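Side-chain contacts in protein interacting with Hsp90 1 (Saccharomyces cerevisiae, PDB 4CHH), which recruits Tel2 to Hsp90 in a phosphorylation-dependent manner as part of the R2TP complex, and is involved in pre-rRNA processing: residues F76-V81 with C126-L131; S30-I35 with P67-P72; Y111-C116 with E144-V149. All coordinates share one frame; numbering follows the deposited sequence.

Contact 1 of 3, residues F76-V81 with C126-L131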
ATOM      1  N   PHE A  76      -7.929  16.167   5.797  1.00 20.67           N
ATOM      2  CA  PHE A  76      -6.638  16.634   5.288  1.00 18.33           C
ATOM      3  C   PHE A  76      -6.650  18.119   4.976  1.00 23.72           C
ATOM      4  O   PHE A  76      -7.374  18.608   4.108  1.00 23.34           O
ATOM      5  CB  PHE A  76      -6.100  15.849   4.067  1.00 18.73           C
ATOM      6  CG  PHE A  76      -4.743  16.369   3.608  1.00 18.54           C
ATOM      7  CD1 PHE A  76      -3.609  16.206   4.401  1.00 18.01           C
ATOM      8  CD2 PHE A  76      -4.617  17.081   2.419  1.00 20.28           C
ATOM      9  CE1 PHE A  76      -2.377  16.757   4.023  1.00 18.58           C
ATOM     10  CE2 PHE A  76      -3.376  17.609   2.029  1.00 21.95           C
ATOM     11  CZ  PHE A  76      -2.268  17.452   2.841  1.00 18.69           C
ATOM     12  N   ASN A  77      -5.798  18.810   5.703  1.00 21.25           N
ATOM     13  CA  ASN A  77      -5.445  20.216   5.585  1.00 20.56           C
ATOM     14  C   ASN A  77      -3.948  20.242   5.890  1.00 21.70           C
ATOM     15  O   ASN A  77      -3.550  19.835   6.990  1.00 19.16           O
ATOM     16  CB  ASN A  77      -6.287  21.079   6.524  1.00 21.03           C
ATOM     17  CG  ASN A  77      -5.992  22.561   6.410  1.00 54.21           C
ATOM     18  OD1 ASN A  77      -4.869  23.031   6.649  1.00 47.82           O
ATOM     19  ND2 ASN A  77      -7.004  23.338   6.075  1.00 50.60           N
ATOM     20  N   ALA A  78      -3.122  20.636   4.890  1.00 17.29           N
ATOM     21  CA  ALA A  78      -1.652  20.600   4.955  1.00 17.14           C
ATOM     22  C   ALA A  78      -1.074  21.225   6.231  1.00 19.61           C
ATOM     23  O   ALA A  78      -0.247  20.609   6.871  1.00 18.61           O
ATOM     24  CB  ALA A  78      -1.037  21.279   3.724  1.00 17.20           C
ATOM     25  N   ARG A  79      -1.521  22.417   6.597  1.00 18.47           N
ATOM     26  CA  ARG A  79      -0.979  23.161   7.752  1.00 18.71           C
ATOM     27  C   ARG A  79      -1.301  22.498   9.089  1.00 18.70           C
ATOM     28  O   ARG A  79      -0.503  22.601  10.012  1.00 17.99           O
ATOM     29  CB  ARG A  79      -1.437  24.643   7.733  1.00 19.90           C
ATOM     30  CG  ARG A  79      -0.905  25.446   6.523  1.00 27.51           C
ATOM     31  CD  ARG A  79       0.595  25.784   6.519  1.00 46.65           C
ATOM     32  NE  ARG A  79       1.479  24.605   6.544  1.00 57.42           N
ATOM     33  CZ  ARG A  79       1.845  23.891   5.478  1.00 67.18           C
ATOM     34  NH1 ARG A  79       1.410  24.219   4.266  1.00 53.47           N
ATOM     35  NH2 ARG A  79       2.638  22.836   5.619  1.00 47.75           N
ATOM     36  N   ILE A  80      -2.411  21.770   9.171  1.00 15.01           N
ATOM     37  CA  ILE A  80      -2.802  21.030  10.377  1.00 14.48           C
ATOM     38  C   ILE A  80      -2.096  19.677  10.415  1.00 17.62           C
ATOM     39  O   ILE A  80      -1.568  19.270  11.443  1.00 15.32           O
ATOM     40  CB  ILE A  80      -4.350  20.800  10.390  1.00 17.55           C
ATOM     41  CG1 ILE A  80      -5.174  22.128  10.345  1.00 19.29           C
ATOM     42  CG2 ILE A  80      -4.776  19.888  11.560  1.00 18.31           C
ATOM     43  CD1 ILE A  80      -5.067  23.053  11.582  1.00 26.90           C
ATOM     44  N   VAL A  81      -2.139  18.963   9.274  1.00 15.89           N
ATOM     45  CA  VAL A  81      -1.746  17.571   9.182  1.00 15.82           C
ATOM     46  C   VAL A  81      -0.240  17.316   9.133  1.00 18.05           C
ATOM     47  O   VAL A  81       0.194  16.376   9.811  1.00 16.68           O
ATOM     48  CB  VAL A  81      -2.491  16.881   8.010  1.00 18.78           C
ATOM     49  CG1 VAL A  81      -1.838  15.558   7.617  1.00 17.50           C
ATOM     50  CG2 VAL A  81      -3.968  16.694   8.358  1.00 18.22           C
ATOM     51  N   CYS A 126      -4.015  12.999  -4.733  1.00 27.81           N
ATOM     52  CA  CYS A 126      -4.071  13.529  -6.110  1.00 30.02           C
ATOM     53  C   CYS A 126      -3.724  15.002  -6.115  1.00 34.44           C
ATOM     54  O   CYS A 126      -3.091  15.478  -7.053  1.00 34.45           O
ATOM     55  CB  CYS A 126      -5.455  13.337  -6.716  1.00 31.81           C
ATOM     56  SG  CYS A 126      -5.833  11.650  -7.197  1.00 36.50           S
ATOM     57  N   ASP A 127      -4.243  15.739  -5.108  1.00 32.30           N
ATOM     58  CA  ASP A 127      -4.165  17.194  -4.970  1.00 33.14           C
ATOM     59  C   ASP A 127      -2.962  17.715  -4.170  1.00 35.01           C
ATOM     60  O   ASP A 127      -2.693  18.918  -4.214  1.00 35.33           O
ATOM     61  CB  ASP A 127      -5.458  17.701  -4.302  1.00 36.05           C
ATOM     62  CG  ASP A 127      -6.740  17.373  -5.037  1.00 52.32           C
ATOM     63  OD1 ASP A 127      -6.702  17.257  -6.292  1.00 53.73           O
ATOM     64  OD2 ASP A 127      -7.786  17.249  -4.368  1.00 63.76           O
ATOM     65  N   ASP A 128      -2.274  16.853  -3.403  1.00 27.83           N
ATOM     66  CA  ASP A 128      -1.110  17.287  -2.632  1.00 25.17           C
ATOM     67  C   ASP A 128       0.010  16.276  -2.857  1.00 26.33           C
ATOM     68  O   ASP A 128      -0.078  15.116  -2.425  1.00 23.72           O
ATOM     69  CB  ASP A 128      -1.466  17.475  -1.140  1.00 25.73           C
ATOM     70  CG  ASP A 128      -0.363  18.117  -0.300  1.00 28.99           C
ATOM     71  OD1 ASP A 128       0.718  17.519  -0.188  1.00 26.81           O
ATOM     72  OD2 ASP A 128      -0.613  19.185   0.295  1.00 35.15           O
ATOM     73  N   ILE A 129       1.058  16.724  -3.566  1.00 23.30           N
ATOM     74  CA  ILE A 129       2.202  15.893  -3.950  1.00 23.86           C
ATOM     75  C   ILE A 129       3.058  15.550  -2.721  1.00 23.00           C
ATOM     76  O   ILE A 129       3.659  14.484  -2.697  1.00 21.77           O
ATOM     77  CB  ILE A 129       3.046  16.529  -5.117  1.00 27.94           C
ATOM     78  CG1 ILE A 129       4.186  15.603  -5.594  1.00 29.23           C
ATOM     79  CG2 ILE A 129       3.612  17.898  -4.745  1.00 29.88           C
ATOM     80  CD1 ILE A 129       3.780  14.515  -6.697  1.00 44.40           C
ATOM     81  N   GLN A 130       3.129  16.443  -1.717  1.00 18.69           N
ATOM     82  CA  GLN A 130       3.890  16.147  -0.504  1.00 17.67           C
ATOM     83  C   GLN A 130       3.225  14.994   0.249  1.00 16.01           C
ATOM     84  O   GLN A 130       3.924  14.104   0.714  1.00 14.58           O
ATOM     85  CB  GLN A 130       4.020  17.393   0.406  1.00 19.22           C
ATOM     86  CG  GLN A 130       5.072  18.401  -0.104  1.00 43.16           C
ATOM     87  CD  GLN A 130       4.732  19.065  -1.433  1.00 62.67           C
ATOM     88  OE1 GLN A 130       3.591  19.493  -1.690  1.00 56.26           O
ATOM     89  NE2 GLN A 130       5.720  19.151  -2.313  1.00 54.24           N
ATOM     90  N   LEU A 131       1.886  15.009   0.358  1.00 12.75           N
ATOM     91  CA  LEU A 131       1.128  13.921   1.004  1.00 12.72           C
ATOM     92  C   LEU A 131       1.299  12.608   0.194  1.00 16.12           C
ATOM     93  O   LEU A 131       1.539  11.550   0.769  1.00 16.55           O
ATOM     94  CB  LEU A 131      -0.363  14.287   1.155  1.00 12.60           C
ATOM     95  CG  LEU A 131      -1.245  13.260   1.947  1.00 17.35           C
ATOM     96  CD1 LEU A 131      -0.827  13.137   3.396  1.00 16.57           C
ATOM     97  CD2 LEU A 131      -2.717  13.605   1.868  1.00 20.60           C
TER

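Contact 2 of 3, residues S30-I35 with P67-P72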
ATOM      1  N   SER A  30     -14.708 -10.197   6.762  1.00 43.40           N
ATOM      2  CA  SER A  30     -15.257  -9.355   5.703  1.00 40.52           C
ATOM      3  C   SER A  30     -14.266  -9.271   4.551  1.00 38.16           C
ATOM      4  O   SER A  30     -13.057  -9.410   4.756  1.00 37.34           O
ATOM      5  CB  SER A  30     -15.572  -7.953   6.218  1.00 42.65           C
ATOM      6  OG  SER A  30     -16.756  -7.946   6.994  1.00 53.21           O
ATOM      7  N   LYS A  31     -14.781  -9.017   3.349  1.00 31.21           N
ATOM      8  CA  LYS A  31     -13.963  -8.873   2.158  1.00 29.44           C
ATOM      9  C   LYS A  31     -13.992  -7.426   1.687  1.00 30.75           C
ATOM     10  O   LYS A  31     -15.030  -6.771   1.686  1.00 31.31           O
ATOM     11  CB  LYS A  31     -14.425  -9.818   1.038  1.00 31.43           C
ATOM     12  CG  LYS A  31     -14.338 -11.309   1.366  1.00 51.14           C
ATOM     13  CD  LYS A  31     -13.012 -11.930   0.974  1.00 63.85           C
ATOM     14  CE  LYS A  31     -13.090 -13.433   0.949  1.00 77.02           C
ATOM     15  NZ  LYS A  31     -11.892 -14.028   0.303  1.00 87.60           N
ATOM     16  N   ILE A  32     -12.839  -6.932   1.309  1.00 24.24           N
ATOM     17  CA  ILE A  32     -12.697  -5.601   0.740  1.00 21.38           C
ATOM     18  C   ILE A  32     -12.196  -5.833  -0.671  1.00 24.14           C
ATOM     19  O   ILE A  32     -11.139  -6.439  -0.827  1.00 23.89           O
ATOM     20  CB  ILE A  32     -11.750  -4.690   1.574  1.00 22.55           C
ATOM     21  CG1 ILE A  32     -12.291  -4.421   3.001  1.00 22.16           C
ATOM     22  CG2 ILE A  32     -11.459  -3.383   0.816  1.00 21.99           C
ATOM     23  CD1 ILE A  32     -11.304  -3.645   3.931  1.00 29.18           C
ATOM     24  N   GLU A  33     -12.947  -5.381  -1.678  1.00 20.12           N
ATOM     25  CA  GLU A  33     -12.546  -5.491  -3.082  1.00 20.14           C
ATOM     26  C   GLU A  33     -11.914  -4.152  -3.488  1.00 21.99           C
ATOM     27  O   GLU A  33     -12.619  -3.146  -3.571  1.00 21.32           O
ATOM     28  CB  GLU A  33     -13.736  -5.875  -3.966  1.00 21.90           C
ATOM     29  CG  GLU A  33     -14.350  -7.204  -3.540  1.00 35.37           C
ATOM     30  CD  GLU A  33     -14.784  -8.081  -4.694  1.00 73.74           C
ATOM     31  OE1 GLU A  33     -15.856  -7.811  -5.283  1.00 73.63           O
ATOM     32  OE2 GLU A  33     -14.050  -9.045  -5.008  1.00 78.47           O
ATOM     33  N   PRO A  34     -10.575  -4.087  -3.639  1.00 18.61           N
ATOM     34  CA  PRO A  34      -9.929  -2.785  -3.895  1.00 19.25           C
ATOM     35  C   PRO A  34     -10.149  -2.236  -5.304  1.00 20.85           C
ATOM     36  O   PRO A  34     -10.319  -2.998  -6.251  1.00 20.49           O
ATOM     37  CB  PRO A  34      -8.438  -3.072  -3.656  1.00 21.37           C
ATOM     38  CG  PRO A  34      -8.381  -4.420  -3.002  1.00 25.22           C
ATOM     39  CD  PRO A  34      -9.570  -5.158  -3.504  1.00 20.31           C
ATOM     40  N   ILE A  35     -10.143  -0.907  -5.427  1.00 16.97           N
ATOM     41  CA  ILE A  35     -10.278  -0.189  -6.697  1.00 16.98           C
ATOM     42  C   ILE A  35      -8.855   0.229  -7.119  1.00 18.91           C
ATOM     43  O   ILE A  35      -8.183   0.935  -6.365  1.00 16.61           O
ATOM     44  CB  ILE A  35     -11.266   1.031  -6.575  1.00 19.49           C
ATOM     45  CG1 ILE A  35     -12.681   0.586  -6.099  1.00 20.23           C
ATOM     46  CG2 ILE A  35     -11.335   1.837  -7.912  1.00 17.55           C
ATOM     47  CD1 ILE A  35     -13.520   1.672  -5.382  1.00 24.97           C
ATOM     48  N   PRO A  67     -13.951   2.464   0.059  1.00 17.56           N
ATOM     49  CA  PRO A  67     -14.562   3.266   1.132  1.00 17.86           C
ATOM     50  C   PRO A  67     -14.666   2.494   2.458  1.00 22.71           C
ATOM     51  O   PRO A  67     -14.989   3.078   3.495  1.00 22.69           O
ATOM     52  CB  PRO A  67     -15.936   3.603   0.554  1.00 19.47           C
ATOM     53  CG  PRO A  67     -16.259   2.404  -0.321  1.00 23.42           C
ATOM     54  CD  PRO A  67     -14.951   2.074  -0.964  1.00 18.78           C
ATOM     55  N   LEU A  68     -14.319   1.195   2.442  1.00 20.73           N
ATOM     56  CA  LEU A  68     -14.385   0.280   3.589  1.00 21.11           C
ATOM     57  C   LEU A  68     -13.150   0.332   4.497  1.00 21.68           C
ATOM     58  O   LEU A  68     -13.172  -0.242   5.592  1.00 21.07           O
ATOM     59  CB  LEU A  68     -14.569  -1.157   3.051  1.00 22.25           C
ATOM     60  CG  LEU A  68     -16.002  -1.702   2.928  1.00 28.17           C
ATOM     61  CD1 LEU A  68     -16.848  -0.892   1.956  1.00 28.05           C
ATOM     62  CD2 LEU A  68     -15.982  -3.139   2.473  1.00 31.50           C
ATOM     63  N   VAL A  69     -12.069   0.968   4.032  1.00 16.22           N
ATOM     64  CA  VAL A  69     -10.826   1.126   4.775  1.00 15.21           C
ATOM     65  C   VAL A  69     -11.030   2.319   5.716  1.00 20.35           C
ATOM     66  O   VAL A  69     -11.524   3.366   5.271  1.00 19.46           O
ATOM     67  CB  VAL A  69      -9.573   1.330   3.848  1.00 18.30           C
ATOM     68  CG1 VAL A  69      -8.284   1.530   4.655  1.00 17.25           C
ATOM     69  CG2 VAL A  69      -9.407   0.189   2.841  1.00 18.09           C
ATOM     70  N   PRO A  70     -10.638   2.212   7.001  1.00 18.33           N
ATOM     71  CA  PRO A  70     -10.719   3.387   7.879  1.00 18.09           C
ATOM     72  C   PRO A  70      -9.965   4.594   7.310  1.00 22.59           C
ATOM     73  O   PRO A  70      -9.056   4.469   6.471  1.00 19.18           O
ATOM     74  CB  PRO A  70     -10.051   2.916   9.172  1.00 19.77           C
ATOM     75  CG  PRO A  70     -10.196   1.430   9.152  1.00 24.11           C
ATOM     76  CD  PRO A  70     -10.050   1.055   7.703  1.00 19.79           C
ATOM     77  N   LYS A  71     -10.378   5.773   7.744  1.00 20.86           N
ATOM     78  CA  LYS A  71      -9.739   6.999   7.298  1.00 21.36           C
ATOM     79  C   LYS A  71      -9.408   7.874   8.535  1.00 25.29           C
ATOM     80  O   LYS A  71      -9.994   7.645   9.605  1.00 24.88           O
ATOM     81  CB  LYS A  71     -10.605   7.731   6.258  1.00 23.85           C
ATOM     82  CG  LYS A  71     -11.931   8.279   6.754  1.00 36.06           C
ATOM     83  CD  LYS A  71     -12.651   9.114   5.688  1.00 36.80           C
ATOM     84  CE  LYS A  71     -12.106  10.524   5.542  1.00 35.85           C
ATOM     85  NZ  LYS A  71     -13.099  11.437   4.898  1.00 31.88           N
ATOM     86  N   PRO A  72      -8.404   8.790   8.465  1.00 20.48           N
ATOM     87  CA  PRO A  72      -8.125   9.649   9.639  1.00 20.94           C
ATOM     88  C   PRO A  72      -9.375  10.414  10.091  1.00 25.77           C
ATOM     89  O   PRO A  72     -10.205  10.813   9.260  1.00 25.65           O
ATOM     90  CB  PRO A  72      -7.065  10.631   9.092  1.00 21.86           C
ATOM     91  CG  PRO A  72      -6.432   9.900   7.964  1.00 24.81           C
ATOM     92  CD  PRO A  72      -7.581   9.198   7.316  1.00 20.99           C
TER

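Contact 3 of 3, residues Y111-C116 with E144-V149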
ATOM      1  N   TYR A 111       7.772  -9.631  -7.074  1.00 18.95           N
ATOM      2  CA  TYR A 111       6.844  -9.712  -5.945  1.00 17.43           C
ATOM      3  C   TYR A 111       5.896  -8.562  -5.929  1.00 19.55           C
ATOM      4  O   TYR A 111       6.268  -7.430  -6.212  1.00 20.59           O
ATOM      5  CB  TYR A 111       7.604  -9.851  -4.621  1.00 18.01           C
ATOM      6  CG  TYR A 111       8.669 -10.915  -4.725  1.00 19.84           C
ATOM      7  CD1 TYR A 111       8.337 -12.240  -5.016  1.00 21.13           C
ATOM      8  CD2 TYR A 111      10.015 -10.590  -4.620  1.00 20.13           C
ATOM      9  CE1 TYR A 111       9.321 -13.207  -5.197  1.00 20.39           C
ATOM     10  CE2 TYR A 111      11.004 -11.562  -4.736  1.00 20.54           C
ATOM     11  CZ  TYR A 111      10.655 -12.864  -5.042  1.00 22.60           C
ATOM     12  OH  TYR A 111      11.642 -13.798  -5.167  1.00 19.61           O
ATOM     13  N   VAL A 112       4.635  -8.883  -5.695  1.00 13.69           N
ATOM     14  CA  VAL A 112       3.534  -7.933  -5.771  1.00 13.83           C
ATOM     15  C   VAL A 112       2.746  -7.896  -4.455  1.00 19.09           C
ATOM     16  O   VAL A 112       2.347  -8.935  -3.941  1.00 19.06           O
ATOM     17  CB  VAL A 112       2.607  -8.276  -6.983  1.00 17.52           C
ATOM     18  CG1 VAL A 112       1.451  -7.291  -7.115  1.00 18.09           C
ATOM     19  CG2 VAL A 112       3.395  -8.357  -8.294  1.00 16.37           C
ATOM     20  N   TRP A 113       2.506  -6.684  -3.943  1.00 15.77           N
ATOM     21  CA  TRP A 113       1.664  -6.421  -2.773  1.00 15.26           C
ATOM     22  C   TRP A 113       0.590  -5.441  -3.145  1.00 16.89           C
ATOM     23  O   TRP A 113       0.830  -4.556  -3.972  1.00 16.37           O
ATOM     24  CB  TRP A 113       2.474  -5.786  -1.620  1.00 14.12           C
ATOM     25  CG  TRP A 113       3.321  -6.688  -0.793  1.00 14.84           C
ATOM     26  CD1 TRP A 113       2.995  -7.208   0.424  1.00 16.92           C
ATOM     27  CD2 TRP A 113       4.723  -6.979  -0.993  1.00 14.84           C
ATOM     28  NE1 TRP A 113       4.086  -7.849   0.973  1.00 16.05           N
ATOM     29  CE2 TRP A 113       5.161  -7.719   0.132  1.00 17.51           C
ATOM     30  CE3 TRP A 113       5.645  -6.698  -2.019  1.00 16.16           C
ATOM     31  CZ2 TRP A 113       6.473  -8.201   0.255  1.00 17.00           C
ATOM     32  CZ3 TRP A 113       6.954  -7.162  -1.894  1.00 18.03           C
ATOM     33  CH2 TRP A 113       7.363  -7.893  -0.763  1.00 18.55           C
ATOM     34  N   ASP A 114      -0.565  -5.529  -2.493  1.00 12.49           N
ATOM     35  CA  ASP A 114      -1.608  -4.511  -2.683  1.00 10.93           C
ATOM     36  C   ASP A 114      -1.661  -3.701  -1.397  1.00 14.01           C
ATOM     37  O   ASP A 114      -1.624  -4.293  -0.321  1.00 13.96           O
ATOM     38  CB  ASP A 114      -2.996  -5.101  -3.012  1.00 11.16           C
ATOM     39  CG  ASP A 114      -3.035  -6.062  -4.192  1.00 24.60           C
ATOM     40  OD1 ASP A 114      -2.341  -5.805  -5.196  1.00 25.24           O
ATOM     41  OD2 ASP A 114      -3.753  -7.082  -4.102  1.00 26.85           O
ATOM     42  N   CYS A 115      -1.706  -2.383  -1.497  1.00 10.30           N
ATOM     43  CA  CYS A 115      -1.809  -1.478  -0.333  1.00 11.73           C
ATOM     44  C   CYS A 115      -3.075  -0.659  -0.526  1.00 15.91           C
ATOM     45  O   CYS A 115      -3.090   0.241  -1.363  1.00 16.35           O
ATOM     46  CB  CYS A 115      -0.566  -0.583  -0.221  1.00 12.99           C
ATOM     47  SG  CYS A 115       0.897  -1.418   0.431  1.00 17.42           S
ATOM     48  N   CYS A 116      -4.138  -0.988   0.224  1.00 13.54           N
ATOM     49  CA  CYS A 116      -5.454  -0.393   0.090  1.00 13.70           C
ATOM     50  C   CYS A 116      -5.705   0.677   1.136  1.00 15.99           C
ATOM     51  O   CYS A 116      -5.565   0.446   2.335  1.00 18.05           O
ATOM     52  CB  CYS A 116      -6.526  -1.487   0.148  1.00 14.60           C
ATOM     53  SG  CYS A 116      -8.140  -0.980  -0.478  1.00 18.56           S
ATOM     54  N   GLU A 144       7.295  -3.883   4.170  1.00 11.84           N
ATOM     55  CA  GLU A 144       8.495  -4.184   4.950  1.00 12.45           C
ATOM     56  C   GLU A 144       8.139  -4.766   6.322  1.00 17.91           C
ATOM     57  O   GLU A 144       8.771  -5.716   6.763  1.00 18.31           O
ATOM     58  CB  GLU A 144       9.330  -2.915   5.144  1.00 12.89           C
ATOM     59  CG  GLU A 144      10.038  -2.514   3.865  1.00 14.28           C
ATOM     60  CD  GLU A 144      10.858  -1.260   4.008  1.00 25.30           C
ATOM     61  OE1 GLU A 144      10.416  -0.331   4.730  1.00 19.58           O
ATOM     62  OE2 GLU A 144      11.934  -1.196   3.367  1.00 25.87           O
ATOM     63  N   ILE A 145       7.144  -4.178   6.990  1.00 16.20           N
ATOM     64  CA  ILE A 145       6.679  -4.604   8.307  1.00 16.56           C
ATOM     65  C   ILE A 145       5.986  -5.984   8.235  1.00 20.95           C
ATOM     66  O   ILE A 145       6.349  -6.897   9.000  1.00 19.10           O
ATOM     67  CB  ILE A 145       5.746  -3.520   8.944  1.00 20.13           C
ATOM     68  CG1 ILE A 145       6.586  -2.321   9.437  1.00 20.98           C
ATOM     69  CG2 ILE A 145       4.882  -4.088  10.116  1.00 22.82           C
ATOM     70  CD1 ILE A 145       5.752  -0.972   9.621  1.00 26.79           C
ATOM     71  N   ARG A 146       4.992  -6.128   7.332  1.00 17.51           N
ATOM     72  CA  ARG A 146       4.206  -7.349   7.300  1.00 17.58           C
ATOM     73  C   ARG A 146       5.001  -8.580   6.831  1.00 20.97           C
ATOM     74  O   ARG A 146       4.677  -9.670   7.288  1.00 21.81           O
ATOM     75  CB  ARG A 146       2.898  -7.181   6.500  1.00 18.19           C
ATOM     76  CG  ARG A 146       3.025  -7.111   4.974  1.00 21.90           C
ATOM     77  CD  ARG A 146       1.763  -7.704   4.323  1.00 27.10           C
ATOM     78  NE  ARG A 146       1.676  -9.160   4.507  1.00 25.40           N
ATOM     79  CZ  ARG A 146       0.570  -9.832   4.836  1.00 25.17           C
ATOM     80  NH1 ARG A 146      -0.578  -9.193   5.008  1.00 14.86           N
ATOM     81  NH2 ARG A 146       0.609 -11.150   4.988  1.00 22.03           N
ATOM     82  N   ASP A 147       6.047  -8.414   5.995  1.00 14.75           N
ATOM     83  CA  ASP A 147       6.781  -9.562   5.495  1.00 14.81           C
ATOM     84  C   ASP A 147       8.285  -9.559   5.803  1.00 19.48           C
ATOM     85  O   ASP A 147       8.979 -10.432   5.293  1.00 19.39           O
ATOM     86  CB  ASP A 147       6.531  -9.696   3.976  1.00 16.85           C
ATOM     87  CG  ASP A 147       5.164 -10.301   3.700  1.00 20.14           C
ATOM     88  OD1 ASP A 147       4.950 -11.478   4.074  1.00 23.24           O
ATOM     89  OD2 ASP A 147       4.277  -9.572   3.183  1.00 20.44           O
ATOM     90  N   SER A 148       8.776  -8.670   6.699  1.00 17.18           N
ATOM     91  CA  SER A 148      10.212  -8.555   7.070  1.00 16.87           C
ATOM     92  C   SER A 148      11.129  -8.462   5.842  1.00 18.03           C
ATOM     93  O   SER A 148      12.132  -9.163   5.755  1.00 16.26           O
ATOM     94  CB  SER A 148      10.670  -9.704   7.960  1.00 17.93           C
ATOM     95  OG  SER A 148      10.064  -9.559   9.225  1.00 18.62           O
ATOM     96  N   VAL A 149      10.789  -7.569   4.912  1.00 15.33           N
ATOM     97  CA  VAL A 149      11.597  -7.336   3.718  1.00 13.69           C
ATOM     98  C   VAL A 149      12.188  -5.960   3.818  1.00 17.27           C
ATOM     99  O   VAL A 149      11.723  -5.167   4.622  1.00 16.03           O
ATOM    100  CB  VAL A 149      10.776  -7.524   2.392  1.00 16.65           C
ATOM    101  CG1 VAL A 149      10.281  -8.966   2.260  1.00 15.26           C
ATOM    102  CG2 VAL A 149       9.611  -6.519   2.271  1.00 15.91           C
TER

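Contact 1 of 3, residues F76-V81 with C126-L131
The chain entering helix 78-86 passes the chain entering helix 129-147, the nearest CA atoms, of A78 and L131, being 8.2 Å apart. Two capped helix starts, each with its N-cap residue, thus lie side by side in this PIH1 N-terminal domain, and the ring of F76 packs between them, against L131 and D128. F76 is the residue just before the cap N77. L131 comes at it from the opposite direction and sets CD2 over the middle of one face, 3.7 Å from the ring centroid and almost straight above it, a CH-pi contact. The other face is backed, nearer its rim, by the amide of A78. D128 works differently: its OD2 lies in the plane of the ring at the edge, 3.5 Å from F76 CZ, and the carboxylate is turned 88° against the ring. Such a position probably suits the slightly positive ring hydrogens. D128 can reach the ring because CG stands opposite the backbone N (chi1 -172°), which also swings the carboxylate back over the start of its own helix. A78 CB lies 4.0 Å from D128 OD2, while F82 touches D128, and W90 touches L131 and V81. The second oxygen does the capping: D128 OD1 accepts from L131 N at 2.8 Å, with an N-H...O angle of 160°.

Contact 2 of 3, residues S30-I35 with P67-P72
CG1 of I32 stands opposite the carbonyl carbon (chi1 -63°) and CD1 extends the chain (chi2 174°), so that the longer branch runs out from strand 29-47 to meet L68 and V69. L68 has chi1 at -94°, well off a staggered value, and its CD2 branch lies against the strand. The two side chains run alongside one another with opposed headings rather than meeting end on. I32 CG1 lies 3.9 Å from L68 CD2 and 4.0 Å from L68 CB, fitting against the flank of the leucine. The same L68 CD2 methyl also rests 3.8 Å from K31 O, so it packs on the strand backbone as well as on its side chain. Further along, the tip of I32 reaches V69 more loosely, I32 CD1 to V69 CG2 at 4.4 Å. No hydrogen bond crosses between the segments, and their closest CA atoms, those of I32 and L68, are 6.7 Å apart: apolar packing does the joining. The polar bonds are made to other neighbours. I32 pairs through its backbone with L171 and K31 NZ with E172, whereas V69 O accepts from N118 ND2 and K71 NZ meets D120. The loop that follows strand 58-66 and precedes helix 78-86 thus packs its L68 and V69 on strand 29-47, the antiparallel partner of 58-66 in the mixed sheet of the PIH1 N-terminal domain.

Contact 3 of 3, residues Y111-C116 with E144-V149
Between Y111 and C116, a stretch of sheet strand, W113 alone crosses to R146 and D147 of helix 129-147 and to V149, which opens strand 149-151. Before it, Y111 directs its hydroxyl to E109 and the backbone amide of Q54, and V112 packs on N62. W113 then holds its indole with CG opposite the carbonyl carbon (chi1 -79°), which carries NE1 to the carboxylate of D147: W113 NE1 donates to D147 OD2 at 2.8 Å, a nearly straight bond (165°) lying in the ring plane. D147 OD2 has a second donor, R146 NE at 2.9 Å in a salt bridge, and the two arrive from opposite faces of the carboxylate. R146 CD lies at the indole edge, 4.1 Å from W113 NE1, and V149 CG2 approaches W113 CH2 at 4.0 Å. A phenylalanine in place of W113 would probably leave D147 OD2 without one of these two donors and its carboxylate less firmly fixed. Next along, D114 bonds R100 and N62, while C115 packs on C139 and C143. Strand 109-118 runs between parallel 58-66 and antiparallel 95-103, with W113 and C115 touching helix 129-147.

In the fold
Contacts 2 and 3, with centres about 17 Å apart, reach the same mixed sheet and touch directly: V69 CG1 lies 3.7 Å from C116 O, and P34 CB 3.8 Å from C116 SG. Contact 1 stands apart, its centre about 21 Å from that of contact 2 and about 25 Å from that of contact 3. The chain links it to both, although it touches neither: 67-72 adjoins 76-81 in sequence, and helix 129-147 takes part in contacts 1 and 3, whose nearest atoms are about 12 Å apart. Quite different joints thus knit one small domain. A 1,2-ethanediol, probably from the crystallisation liquor, sits about 3 Å from the side chain of V149 in contact 3.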